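Local coordinates for 5-cytosine DNA methyltransferase (Entamoeba histolytica, PDB 3QV2), which probably transfers methyl groups from S-adenosylmethionine to carbon 5 of cytosine in tRNA or DNA, at residues N78-S83 with D114-L119; H110-I115 with N145-N150; I14-G19 with K62-I67; L138-I143 with T171-M176. All blocks are in the same frame, centred on the assembly; numbering follows the deposited sequence.

Interaction 1: N78-S83 with D114-L119; sequences NTWFMS and DILPYL. With SAH (S-adenosyl-L-homocysteine), chain B; SO4 (sulfate ion), chain D.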
# COMPACT_ATOMS: atom_id res chain seq x y z
N ASN A 78 2.19 -5.79 -20.79
CA ASN A 78 1.00 -6.64 -20.77
C ASN A 78 0.36 -6.73 -19.39
O ASN A 78 -0.47 -7.60 -19.14
CB ASN A 78 1.35 -8.05 -21.28
CG ASN A 78 2.44 -8.71 -20.46
OD1 ASN A 78 2.75 -8.28 -19.35
ND2 ASN A 78 3.02 -9.77 -21.00
N THR A 79 0.75 -5.82 -18.50
CA THR A 79 0.25 -5.84 -17.14
C THR A 79 0.13 -4.44 -16.54
O THR A 79 0.99 -3.59 -16.75
CB THR A 79 1.14 -6.70 -16.22
OG1 THR A 79 1.26 -8.02 -16.77
CG2 THR A 79 0.56 -6.78 -14.83
N TRP A 80 -0.95 -4.22 -15.79
CA TRP A 80 -1.17 -2.95 -15.11
C TRP A 80 -1.22 -3.15 -13.60
O TRP A 80 -2.10 -3.84 -13.09
CB TRP A 80 -2.47 -2.30 -15.57
CG TRP A 80 -2.39 -1.61 -16.90
CD1 TRP A 80 -1.40 -1.72 -17.83
CD2 TRP A 80 -3.35 -0.69 -17.44
NE1 TRP A 80 -1.69 -0.93 -18.92
CE2 TRP A 80 -2.89 -0.29 -18.70
CE3 TRP A 80 -4.57 -0.17 -16.97
CZ2 TRP A 80 -3.58 0.61 -19.51
CZ3 TRP A 80 -5.26 0.72 -17.77
CH2 TRP A 80 -4.77 1.10 -19.02
N PHE A 81 -0.27 -2.54 -12.89
CA PHE A 81 -0.33 -2.47 -11.43
C PHE A 81 -0.63 -1.03 -11.04
O PHE A 81 -0.05 -0.10 -11.60
CB PHE A 81 0.98 -2.91 -10.80
CG PHE A 81 1.22 -4.40 -10.86
CD1 PHE A 81 0.24 -5.24 -11.35
CD2 PHE A 81 2.41 -4.94 -10.41
CE1 PHE A 81 0.45 -6.61 -11.40
CE2 PHE A 81 2.62 -6.30 -10.46
CZ PHE A 81 1.65 -7.14 -10.95
N MET A 82 -1.53 -0.84 -10.08
CA MET A 82 -1.90 0.51 -9.68
C MET A 82 -2.60 0.59 -8.33
O MET A 82 -3.43 -0.25 -7.99
CB MET A 82 -2.78 1.16 -10.75
CG MET A 82 -4.17 0.55 -10.85
SD MET A 82 -5.23 1.46 -11.99
CE MET A 82 -4.28 1.38 -13.49
N SER A 83 -2.26 1.63 -7.57
CA SER A 83 -3.01 2.00 -6.38
C SER A 83 -3.28 3.49 -6.44
O SER A 83 -2.51 4.30 -5.91
CB SER A 83 -2.23 1.63 -5.12
OG SER A 83 -0.93 2.20 -5.13
N ASP A 114 -9.99 6.46 -21.49
CA ASP A 114 -9.33 6.94 -22.70
C ASP A 114 -8.24 6.02 -23.25
O ASP A 114 -7.90 6.10 -24.43
CB ASP A 114 -8.75 8.34 -22.45
CG ASP A 114 -9.78 9.30 -21.90
OD1 ASP A 114 -10.97 9.17 -22.25
OD2 ASP A 114 -9.40 10.19 -21.10
N ILE A 115 -7.70 5.14 -22.41
CA ILE A 115 -6.59 4.29 -22.83
C ILE A 115 -7.00 2.84 -23.10
O ILE A 115 -6.94 2.37 -24.23
CB ILE A 115 -5.45 4.30 -21.79
CG1 ILE A 115 -5.04 5.73 -21.46
CG2 ILE A 115 -4.26 3.49 -22.31
CD1 ILE A 115 -4.53 6.51 -22.65
N LEU A 116 -7.41 2.15 -22.04
CA LEU A 116 -7.67 0.71 -22.11
C LEU A 116 -8.52 0.25 -23.30
O LEU A 116 -8.16 -0.70 -23.99
CB LEU A 116 -8.28 0.22 -20.78
CG LEU A 116 -8.46 -1.29 -20.60
CD1 LEU A 116 -8.27 -1.68 -19.14
CD2 LEU A 116 -9.82 -1.75 -21.11
N PRO A 117 -9.67 0.92 -23.54
CA PRO A 117 -10.58 0.45 -24.58
C PRO A 117 -10.02 0.59 -26.00
O PRO A 117 -10.65 0.09 -26.94
CB PRO A 117 -11.80 1.38 -24.42
CG PRO A 117 -11.68 1.95 -23.04
CD PRO A 117 -10.21 2.08 -22.81
N TYR A 118 -8.88 1.25 -26.15
CA TYR A 118 -8.35 1.53 -27.49
C TYR A 118 -7.01 0.86 -27.78
O TYR A 118 -6.52 0.90 -28.91
CB TYR A 118 -8.27 3.04 -27.72
CG TYR A 118 -9.61 3.73 -27.61
CD1 TYR A 118 -10.52 3.71 -28.66
CD2 TYR A 118 -9.97 4.40 -26.45
CE1 TYR A 118 -11.75 4.33 -28.55
CE2 TYR A 118 -11.19 5.04 -26.34
CZ TYR A 118 -12.08 5.00 -27.39
OH TYR A 118 -13.30 5.62 -27.29
N LEU A 119 -6.41 0.25 -26.76
CA LEU A 119 -5.15 -0.48 -26.95
C LEU A 119 -5.34 -1.64 -27.91
O LEU A 119 -6.36 -2.33 -27.88
CB LEU A 119 -4.63 -1.00 -25.61
CG LEU A 119 -4.22 0.03 -24.56
CD1 LEU A 119 -3.88 -0.65 -23.25
CD2 LEU A 119 -3.05 0.86 -25.06
N SAH B . 1.31 2.08 -3.86
CA SAH B . 2.42 3.01 -3.84
CB SAH B . 1.95 4.42 -3.51
CG SAH B . 0.54 4.82 -3.89
SD SAH B . -0.01 6.46 -3.40
C SAH B . 3.45 2.53 -2.84
O SAH B . 4.21 3.37 -2.28
OXT SAH B . 3.56 1.29 -2.58
C5' SAH B . -0.58 7.34 -4.84
C4' SAH B . 0.43 7.94 -5.75
O4' SAH B . -0.21 8.33 -6.92
C3' SAH B . 0.99 9.14 -5.13
O3' SAH B . 2.32 8.93 -4.81
C2' SAH B . 0.87 10.21 -6.09
O2' SAH B . 2.09 10.85 -6.24
C1' SAH B . 0.49 9.55 -7.34
N9 SAH B . -0.28 10.42 -8.19
C8 SAH B . -1.34 11.19 -7.91
N7 SAH B . -1.69 11.81 -9.04
C5 SAH B . -0.85 11.42 -10.03
C6 SAH B . -0.74 11.74 -11.39
N6 SAH B . -1.66 12.67 -12.00
N1 SAH B . 0.24 11.16 -12.10
C2 SAH B . 1.10 10.30 -11.56
N3 SAH B . 1.02 9.98 -10.26
C4 SAH B . 0.07 10.52 -9.48
S SO4 D . 2.58 -10.35 -24.50
O1 SO4 D . 2.82 -8.93 -24.30
O2 SO4 D . 1.88 -10.91 -23.35
O3 SO4 D . 1.78 -10.54 -25.70
O4 SO4 D . 3.86 -11.04 -24.65
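In the Rossmann-like sheet of a class I methyltransferase, helices pack on the parallel strands, and here helix 106-115 lies against strand 79-82, where W80 meets I115, L116 and L119 as the helix gives way to the following turn. The six-membered part of the indole does all the touching. I115 sends its CG2 methyl to the indole edge, near the ring plane, 4.1 Å from W80 CZ2, whereas CB of L116 lies 4.0 Å from W80 CH2 and CD1 of L119 comes equally close to W80 CZ2, both obliquely. The branching of I115 explains its part: with CG1 beside the backbone N (chi1 -52°), CG2 is the branch left facing the indole while the longer arm leads away. A single broad side chain thus bridges a backbone separation of 10.2 Å between the CA atoms of W80 and L116. The ends of the strand segment are polar. N78 donates through ND2 to a sulfate oxygen, O2, at 2.8 Å in a nearly straight bond (165°), and S83 OG accepts from the amino N of S-adenosylhomocysteine at 2.6 Å. Around the contact, F16 of strand 11-16 meets the indole edge-to-face and L111 packs on it from helix 106-115, while I69 of helix 69-74 touches both I115 and L119, and I126 of strand 125-130 touches L116.

Interaction 2: H110-I115 with N145-N150; sequences HLYRDI and NILIKN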
# COMPACT_ATOMS: atom_id res chain seq x y z
N HIS A 110 -8.98 8.49 -16.52
CA HIS A 110 -8.34 8.66 -17.81
C HIS A 110 -7.83 7.33 -18.36
O HIS A 110 -8.05 6.99 -19.52
CB HIS A 110 -7.18 9.65 -17.69
CG HIS A 110 -6.36 9.78 -18.94
ND1 HIS A 110 -6.90 10.15 -20.15
CD2 HIS A 110 -5.04 9.58 -19.16
CE1 HIS A 110 -5.94 10.18 -21.06
NE2 HIS A 110 -4.80 9.84 -20.49
N LEU A 111 -7.14 6.58 -17.50
CA LEU A 111 -6.55 5.30 -17.91
C LEU A 111 -7.58 4.31 -18.44
O LEU A 111 -7.33 3.61 -19.41
CB LEU A 111 -5.77 4.68 -16.75
CG LEU A 111 -4.56 5.47 -16.25
CD1 LEU A 111 -3.86 4.73 -15.11
CD2 LEU A 111 -3.58 5.74 -17.39
N TYR A 112 -8.74 4.26 -17.79
CA TYR A 112 -9.77 3.29 -18.17
C TYR A 112 -10.74 3.81 -19.23
O TYR A 112 -11.22 3.04 -20.06
CB TYR A 112 -10.52 2.79 -16.93
CG TYR A 112 -9.67 1.92 -16.03
CD1 TYR A 112 -9.54 0.56 -16.28
CD2 TYR A 112 -9.00 2.45 -14.93
CE1 TYR A 112 -8.76 -0.25 -15.46
CE2 TYR A 112 -8.22 1.65 -14.11
CZ TYR A 112 -8.11 0.31 -14.38
OH TYR A 112 -7.34 -0.50 -13.57
N ARG A 113 -11.02 5.11 -19.20
CA ARG A 113 -11.89 5.71 -20.20
C ARG A 113 -11.18 5.88 -21.54
O ARG A 113 -11.70 5.49 -22.59
CB ARG A 113 -12.38 7.09 -19.74
CG ARG A 113 -13.43 7.08 -18.65
CD ARG A 113 -13.74 8.51 -18.23
NE ARG A 113 -14.82 8.59 -17.26
CZ ARG A 113 -15.16 9.70 -16.61
NH1 ARG A 113 -14.48 10.82 -16.83
NH2 ARG A 113 -16.16 9.70 -15.74
N ASP A 114 -9.99 6.46 -21.49
CA ASP A 114 -9.33 6.94 -22.70
C ASP A 114 -8.24 6.02 -23.25
O ASP A 114 -7.90 6.10 -24.43
CB ASP A 114 -8.75 8.34 -22.45
CG ASP A 114 -9.78 9.30 -21.90
OD1 ASP A 114 -10.97 9.17 -22.25
OD2 ASP A 114 -9.40 10.19 -21.10
N ILE A 115 -7.70 5.14 -22.41
CA ILE A 115 -6.59 4.29 -22.83
C ILE A 115 -7.00 2.84 -23.10
O ILE A 115 -6.94 2.37 -24.23
CB ILE A 115 -5.45 4.30 -21.79
CG1 ILE A 115 -5.04 5.73 -21.46
CG2 ILE A 115 -4.26 3.49 -22.31
CD1 ILE A 115 -4.53 6.51 -22.65
N ASN A 145 -17.58 -1.36 -15.02
CA ASN A 145 -18.33 -1.46 -16.27
C ASN A 145 -17.40 -1.49 -17.49
O ASN A 145 -17.58 -2.31 -18.39
CB ASN A 145 -19.34 -0.32 -16.40
CG ASN A 145 -20.52 -0.48 -15.47
OD1 ASN A 145 -20.99 -1.59 -15.23
ND2 ASN A 145 -21.02 0.64 -14.95
N ILE A 146 -16.42 -0.59 -17.51
CA ILE A 146 -15.47 -0.53 -18.60
C ILE A 146 -14.72 -1.86 -18.74
O ILE A 146 -14.63 -2.42 -19.84
CB ILE A 146 -14.45 0.60 -18.41
CG1 ILE A 146 -15.14 1.96 -18.52
CG2 ILE A 146 -13.33 0.50 -19.44
CD1 ILE A 146 -14.21 3.14 -18.32
N LEU A 147 -14.20 -2.36 -17.63
CA LEU A 147 -13.49 -3.63 -17.62
C LEU A 147 -14.37 -4.76 -18.15
O LEU A 147 -13.94 -5.57 -18.97
CB LEU A 147 -12.98 -3.96 -16.22
CG LEU A 147 -11.83 -3.10 -15.70
CD1 LEU A 147 -11.52 -3.42 -14.25
CD2 LEU A 147 -10.60 -3.28 -16.57
N ILE A 148 -15.61 -4.81 -17.67
CA ILE A 148 -16.56 -5.83 -18.12
C ILE A 148 -16.80 -5.73 -19.62
O ILE A 148 -16.74 -6.73 -20.34
CB ILE A 148 -17.91 -5.71 -17.38
CG1 ILE A 148 -17.76 -6.20 -15.94
CG2 ILE A 148 -18.98 -6.52 -18.10
CD1 ILE A 148 -17.29 -7.64 -15.83
N LYS A 149 -17.08 -4.51 -20.09
CA LYS A 149 -17.33 -4.28 -21.51
C LYS A 149 -16.12 -4.68 -22.36
O LYS A 149 -16.27 -5.06 -23.52
CB LYS A 149 -17.70 -2.82 -21.75
CG LYS A 149 -17.91 -2.47 -23.22
CD LYS A 149 -18.32 -1.02 -23.39
CE LYS A 149 -18.41 -0.63 -24.86
NZ LYS A 149 -17.10 -0.79 -25.55
N ASN A 150 -14.93 -4.59 -21.77
CA ASN A 150 -13.71 -4.97 -22.48
C ASN A 150 -13.26 -6.40 -22.21
O ASN A 150 -12.07 -6.72 -22.33
CB ASN A 150 -12.58 -3.97 -22.20
CG ASN A 150 -12.80 -2.64 -22.89
OD1 ASN A 150 -12.37 -2.44 -24.03
ND2 ASN A 150 -13.46 -1.71 -22.20
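I146 presses its methyl groups against the backbone of helix 106-115, and L147 beside it reaches the ring of Y112. The closest approach is I146 CG2 to the carbonyl O of Y112, 3.4 Å, with I146 CD1 almost as near the same oxygen. CD1 also lies 4.0 Å from Y112 CB and as far from CG of R113, whose side chain runs at about a right angle to that of I146. The extended form of I146 (chi2 179°) carries CD1 outward onto this patch. L147 works differently: its CD2 methyl meets the tyrosine at the ring edge, near the ring plane, 3.7 Å from Y112 CE1. The two helices flank the same side of the methyltransferase sheet, and their short segments run in broadly the same direction, inclined by 40° with the axes 10.2 Å apart at closest approach. Further out, polar bonds shape each segment. N150, the first residue beyond the helical stretch, turns its amide back so that ND2 donates to I146 O at 2.7 Å; this carbonyl also accepts from N150 N and is therefore gripped twice. On the other helix, H110 ND1 donates to D114 OD2 at 2.7 Å, essentially in the imidazole plane and onto the anti lone pair of the carboxylate. The guanidinium of R113 forms a salt bridge with E142, and the ring of Y112 settles on I126 and I128 of strand 125-130.

Interaction 3: I14-G19 with K62-I67; sequences IEFFSG and KNLDSI. With SAH (S-adenosyl-L-homocysteine), chain B; SO4 (sulfate ion), chain C.
The F17 ring has the CD2 methyl of L64 over one face and the ribose of S-adenosylhomocysteine at its edge, while the F16 ring receives the same methyl obliquely and has I14 CG2 over one face, toward the rim. This is the cofactor pocket of the Rossmann-like fold, where the loop after strand 11-16 meets the loop before helix 69-74. L64 CD2 makes a CH-pi contact somewhat toward the rim of F17, 3.7 Å from the ring centroid and 19° off the normal. F16 CD1 lies 3.8 Å from L64 CD2, so this one methyl is wedged against two aromatic side chains. The other branch of L64 serves the ligand, CD1 resting 3.8 Å from C2 of the adenine. Adenine recognition comes from the same loop. L64 N donates to SAH N1 at 3.3 Å, nearly straight (167°), and N63 OD1 accepts from SAH N6. With CG opposite the backbone N (chi1 -158°), N63 brings OD1 to this amino group and to D65 N, which donates in the carbonyl plane, on a lone pair, closing an Asx turn. At the ribose end, CB of F17 lies 3.2 Å from O4' of the ligand.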
# COMPACT_ATOMS: atom_id res chain seq x y z
N ILE A 14 3.34 -1.96 -16.17
CA ILE A 14 3.33 -0.52 -16.01
C ILE A 14 2.86 -0.21 -14.59
O ILE A 14 1.69 -0.42 -14.26
CB ILE A 14 2.40 0.18 -17.01
CG1 ILE A 14 2.73 -0.24 -18.44
CG2 ILE A 14 2.51 1.69 -16.86
CD1 ILE A 14 1.88 0.45 -19.49
N GLU A 15 3.77 0.29 -13.76
CA GLU A 15 3.47 0.54 -12.35
C GLU A 15 2.92 1.95 -12.14
O GLU A 15 3.65 2.86 -11.76
CB GLU A 15 4.73 0.32 -11.51
CG GLU A 15 4.48 0.14 -10.02
CD GLU A 15 5.73 -0.31 -9.28
OE1 GLU A 15 5.66 -0.48 -8.05
OE2 GLU A 15 6.78 -0.48 -9.93
N PHE A 16 1.63 2.12 -12.40
CA PHE A 16 0.98 3.41 -12.23
C PHE A 16 0.93 3.82 -10.76
O PHE A 16 0.71 2.98 -9.89
CB PHE A 16 -0.43 3.39 -12.81
CG PHE A 16 -0.48 3.17 -14.30
CD1 PHE A 16 -0.08 4.17 -15.17
CD2 PHE A 16 -0.94 1.97 -14.82
CE1 PHE A 16 -0.13 3.97 -16.53
CE2 PHE A 16 -1.00 1.77 -16.19
CZ PHE A 16 -0.59 2.77 -17.05
N PHE A 17 1.13 5.11 -10.50
CA PHE A 17 1.15 5.62 -9.13
C PHE A 17 2.12 4.78 -8.30
O PHE A 17 1.79 4.35 -7.19
CB PHE A 17 -0.25 5.60 -8.52
CG PHE A 17 -1.33 6.03 -9.47
CD1 PHE A 17 -1.57 7.37 -9.72
CD2 PHE A 17 -2.11 5.09 -10.12
CE1 PHE A 17 -2.56 7.76 -10.60
CE2 PHE A 17 -3.10 5.47 -11.01
CZ PHE A 17 -3.33 6.81 -11.24
N SER A 18 3.31 4.56 -8.84
CA SER A 18 4.28 3.63 -8.27
C SER A 18 4.67 3.90 -6.82
O SER A 18 4.99 2.98 -6.08
CB SER A 18 5.54 3.58 -9.15
OG SER A 18 5.99 4.88 -9.47
N GLY A 19 4.64 5.17 -6.41
CA GLY A 19 5.02 5.53 -5.06
C GLY A 19 6.42 5.06 -4.72
O GLY A 19 7.39 5.46 -5.36
N LYS A 62 5.56 11.75 -16.30
CA LYS A 62 4.46 12.17 -17.17
C LYS A 62 3.14 12.07 -16.42
O LYS A 62 2.78 11.01 -15.92
CB LYS A 62 4.43 11.31 -18.44
CG LYS A 62 3.35 11.70 -19.43
CD LYS A 62 3.54 13.13 -19.91
CE LYS A 62 2.46 13.54 -20.90
NZ LYS A 62 2.68 14.90 -21.45
N ASN A 63 2.41 13.18 -16.35
CA ASN A 63 1.16 13.22 -15.59
C ASN A 63 0.12 12.27 -16.16
O ASN A 63 -0.18 12.29 -17.36
CB ASN A 63 0.60 14.65 -15.55
CG ASN A 63 -0.36 14.86 -14.40
OD1 ASN A 63 -1.48 14.35 -14.41
ND2 ASN A 63 0.07 15.62 -13.40
N LEU A 64 -0.43 11.42 -15.30
CA LEU A 64 -1.37 10.38 -15.71
C LEU A 64 -2.75 10.94 -16.07
O LEU A 64 -3.61 10.20 -16.55
CB LEU A 64 -1.49 9.30 -14.63
CG LEU A 64 -0.45 8.18 -14.66
CD1 LEU A 64 0.93 8.71 -15.00
CD2 LEU A 64 -0.43 7.43 -13.33
N ASP A 65 -2.95 12.23 -15.84
CA ASP A 65 -4.21 12.87 -16.20
C ASP A 65 -4.38 12.98 -17.71
O ASP A 65 -5.50 12.95 -18.22
CB ASP A 65 -4.30 14.27 -15.58
CG ASP A 65 -4.45 14.24 -14.07
OD1 ASP A 65 -4.78 13.16 -13.53
OD2 ASP A 65 -4.24 15.29 -13.43
N SER A 66 -3.26 13.10 -18.42
CA SER A 66 -3.31 13.40 -19.85
C SER A 66 -2.38 12.55 -20.71
O SER A 66 -2.26 12.79 -21.91
CB SER A 66 -2.98 14.88 -20.07
OG SER A 66 -1.66 15.18 -19.65
N ILE A 67 -1.73 11.56 -20.10
CA ILE A 67 -0.79 10.72 -20.85
C ILE A 67 -1.47 10.07 -22.06
O ILE A 67 -2.59 9.56 -21.96
CB ILE A 67 -0.14 9.64 -19.96
CG1 ILE A 67 0.96 8.91 -20.73
CG2 ILE A 67 -1.19 8.66 -19.45
CD1 ILE A 67 1.78 7.96 -19.88
N SAH B . 1.31 2.08 -3.86
CA SAH B . 2.42 3.01 -3.84
CB SAH B . 1.95 4.42 -3.51
CG SAH B . 0.54 4.82 -3.89
SD SAH B . -0.01 6.46 -3.40
C SAH B . 3.45 2.53 -2.84
O SAH B . 4.21 3.37 -2.28
OXT SAH B . 3.56 1.29 -2.58
C5' SAH B . -0.58 7.34 -4.84
C4' SAH B . 0.43 7.94 -5.75
O4' SAH B . -0.21 8.33 -6.92
C3' SAH B . 0.99 9.14 -5.13
O3' SAH B . 2.32 8.93 -4.81
C2' SAH B . 0.87 10.21 -6.09
O2' SAH B . 2.09 10.85 -6.24
C1' SAH B . 0.49 9.55 -7.34
N9 SAH B . -0.28 10.42 -8.19
C8 SAH B . -1.34 11.19 -7.91
N7 SAH B . -1.69 11.81 -9.04
C5 SAH B . -0.85 11.42 -10.03
C6 SAH B . -0.74 11.74 -11.39
N6 SAH B . -1.66 12.67 -12.00
N1 SAH B . 0.24 11.16 -12.10
C2 SAH B . 1.10 10.30 -11.56
N3 SAH B . 1.02 9.98 -10.26
C4 SAH B . 0.07 10.52 -9.48
S SO4 C . 2.12 14.57 -25.15
O1 SO4 C . 2.04 15.67 -24.19
O2 SO4 C . 0.92 13.74 -25.03
O3 SO4 C . 2.21 15.10 -26.51
O4 SO4 C . 3.30 13.76 -24.85

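Interaction 4: L138-I143 with T171-M176; sequences LVFKEI and TRYYVM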
# COMPACT_ATOMS: atom_id res chain seq x y z
N LEU A 138 -18.44 5.88 -7.29
CA LEU A 138 -18.93 6.01 -8.65
C LEU A 138 -17.78 5.83 -9.62
O LEU A 138 -17.97 5.40 -10.76
CB LEU A 138 -19.58 7.38 -8.86
CG LEU A 138 -20.90 7.63 -8.13
CD1 LEU A 138 -21.34 9.08 -8.27
CD2 LEU A 138 -21.98 6.68 -8.64
N VAL A 139 -16.57 6.15 -9.16
CA VAL A 139 -15.37 5.99 -9.98
C VAL A 139 -15.15 4.53 -10.34
O VAL A 139 -14.98 4.19 -11.51
CB VAL A 139 -14.12 6.53 -9.26
CG1 VAL A 139 -12.86 6.12 -10.01
CG2 VAL A 139 -14.21 8.04 -9.11
N PHE A 140 -15.14 3.66 -9.33
CA PHE A 140 -14.93 2.24 -9.58
C PHE A 140 -16.12 1.59 -10.28
O PHE A 140 -15.94 0.67 -11.08
CB PHE A 140 -14.60 1.49 -8.29
CG PHE A 140 -14.41 0.01 -8.50
CD1 PHE A 140 -15.32 -0.90 -8.00
CD2 PHE A 140 -13.32 -0.46 -9.21
CE1 PHE A 140 -15.14 -2.26 -8.19
CE2 PHE A 140 -13.14 -1.81 -9.41
CZ PHE A 140 -14.05 -2.71 -8.90
N LYS A 141 -17.32 2.06 -9.96
CA LYS A 141 -18.52 1.55 -10.63
C LYS A 141 -18.34 1.65 -12.14
O LYS A 141 -18.69 0.74 -12.88
CB LYS A 141 -19.76 2.33 -10.19
CG LYS A 141 -21.02 1.94 -10.94
CD LYS A 141 -22.19 2.83 -10.57
CE LYS A 141 -23.41 2.54 -11.43
NZ LYS A 141 -23.91 1.15 -11.24
N GLU A 142 -17.79 2.78 -12.58
CA GLU A 142 -17.56 3.02 -14.00
C GLU A 142 -16.39 2.17 -14.50
O GLU A 142 -16.46 1.58 -15.58
CB GLU A 142 -17.29 4.50 -14.25
CG GLU A 142 -17.16 4.88 -15.71
CD GLU A 142 -17.01 6.37 -15.91
OE1 GLU A 142 -17.18 7.13 -14.93
OE2 GLU A 142 -16.73 6.80 -17.05
N ILE A 143 -15.32 2.11 -13.72
CA ILE A 143 -14.16 1.29 -14.07
C ILE A 143 -14.56 -0.17 -14.22
O ILE A 143 -14.11 -0.86 -15.13
CB ILE A 143 -13.03 1.42 -13.03
CG1 ILE A 143 -12.39 2.81 -13.10
CG2 ILE A 143 -11.98 0.34 -13.24
CD1 ILE A 143 -11.32 3.05 -12.06
N THR A 171 -6.91 -2.66 6.64
CA THR A 171 -7.99 -3.11 5.78
C THR A 171 -8.00 -2.34 4.46
O THR A 171 -8.18 -1.12 4.44
CB THR A 171 -9.36 -2.96 6.47
OG1 THR A 171 -9.34 -3.65 7.72
CG2 THR A 171 -10.46 -3.52 5.59
N ARG A 172 -7.82 -3.06 3.36
CA ARG A 172 -7.80 -2.44 2.04
C ARG A 172 -8.63 -3.21 1.03
O ARG A 172 -8.99 -4.37 1.24
CB ARG A 172 -6.36 -2.30 1.53
CG ARG A 172 -5.53 -1.26 2.27
CD ARG A 172 -6.10 0.13 2.10
NE ARG A 172 -5.19 1.16 2.59
CZ ARG A 172 -5.24 1.67 3.82
NH1 ARG A 172 -4.37 2.60 4.19
NH2 ARG A 172 -6.15 1.24 4.68
N TYR A 173 -8.95 -2.56 -0.08
CA TYR A 173 -9.74 -3.15 -1.15
C TYR A 173 -8.83 -3.53 -2.31
O TYR A 173 -7.97 -2.74 -2.71
CB TYR A 173 -10.82 -2.18 -1.60
CG TYR A 173 -11.71 -2.69 -2.71
CD1 TYR A 173 -12.39 -3.89 -2.59
CD2 TYR A 173 -11.90 -1.95 -3.87
CE1 TYR A 173 -13.21 -4.36 -3.60
CE2 TYR A 173 -12.72 -2.40 -4.88
CZ TYR A 173 -13.37 -3.60 -4.75
OH TYR A 173 -14.19 -4.05 -5.75
N TYR A 174 -9.02 -4.73 -2.84
CA TYR A 174 -8.16 -5.23 -3.92
C TYR A 174 -8.97 -5.73 -5.11
O TYR A 174 -9.89 -6.53 -4.96
CB TYR A 174 -7.27 -6.36 -3.40
CG TYR A 174 -6.40 -5.97 -2.22
CD1 TYR A 174 -5.18 -5.35 -2.42
CD2 TYR A 174 -6.81 -6.23 -0.92
CE1 TYR A 174 -4.38 -5.00 -1.35
CE2 TYR A 174 -6.02 -5.88 0.16
CZ TYR A 174 -4.81 -5.26 -0.06
OH TYR A 174 -4.01 -4.91 1.00
N VAL A 175 -8.60 -5.26 -6.30
CA VAL A 175 -9.27 -5.69 -7.52
C VAL A 175 -8.32 -6.50 -8.40
O VAL A 175 -7.21 -6.05 -8.70
CB VAL A 175 -9.81 -4.50 -8.33
CG1 VAL A 175 -10.47 -4.98 -9.61
CG2 VAL A 175 -10.78 -3.69 -7.49
N MET A 176 -8.75 -7.69 -8.80
CA MET A 176 -7.96 -8.56 -9.66
C MET A 176 -8.70 -8.83 -10.96
O MET A 176 -9.69 -9.55 -10.99
CB MET A 176 -7.64 -9.87 -8.94
CG MET A 176 -6.71 -9.71 -7.76
SD MET A 176 -6.99 -10.96 -6.49
CE MET A 176 -8.59 -10.45 -5.88
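Helix segment 138-143 passes alongside strand segment 171-176 with F140 and V175 as the nearest backbone pair, their CA atoms 10.0 Å apart, a gap that F140 fills with its ring. Y173 and V175 are two residues apart on the strand, so both point toward the helix and meet this phenylalanine. The tyrosine offers its edge: the planes stand at 85° with centroids 5.5 Å apart, a T-shaped stack in which F140 supplies the face. The approach is displaced toward the rim of that face, and the phenol oxygen is the part that comes nearest, Y173 OH lying 3.2 Å from F140 CE1. V175 arrives obliquely at the neighbouring part of the ring, its CG2 methyl 3.6 Å from F140 CE2. Both aromatic side chains leave the backbone with CG opposite the N (chi1 178° for F140 and 180° for Y173), a placement that brings the phenylalanine ring down from the helix and the tyrosine ring out from the strand. The hydroxyl of Y173, although it lies beside an apolar ring, is not without a polar partner, since D156 on strand 153-159 is hydrogen-bonded to it; this bond probably helps to fix how far the phenol leans over F140. The contact is an example of helix-on-sheet packing in a Rossmann-like domain. Strand 172-178 runs antiparallel between strands 125-130 and 153-159, where I128 and I154 flank V175; F134 meets the F140 ring, and Y174, on the other face of the sheet, packs against helix 311-321.

In the fold
Interactions 1, 3 and 4 each use a strand of one mixed sheet; interaction 2 joins two helices that pack on it. Interactions 1 and 3, on adjacent strands, are joined by F81 O to F16 N at 2.9 Å, and both touch S-adenosylhomocysteine, interaction 3 along the adenine, ribose and homocysteine, interaction 1 at the amino group. Interaction 2 shares helix 106-115 with interaction 1 and reaches interaction 3 through H110 NE2, 2.7 Å from I67 O. Through helix 138-149 it continues into interaction 4, Y112 CD2 packing on I143 CD1 at 3.7 Å. The Y173 side chain is about 13 Å from the ligand and about 9 Å from that of C86, the predicted active-site residue.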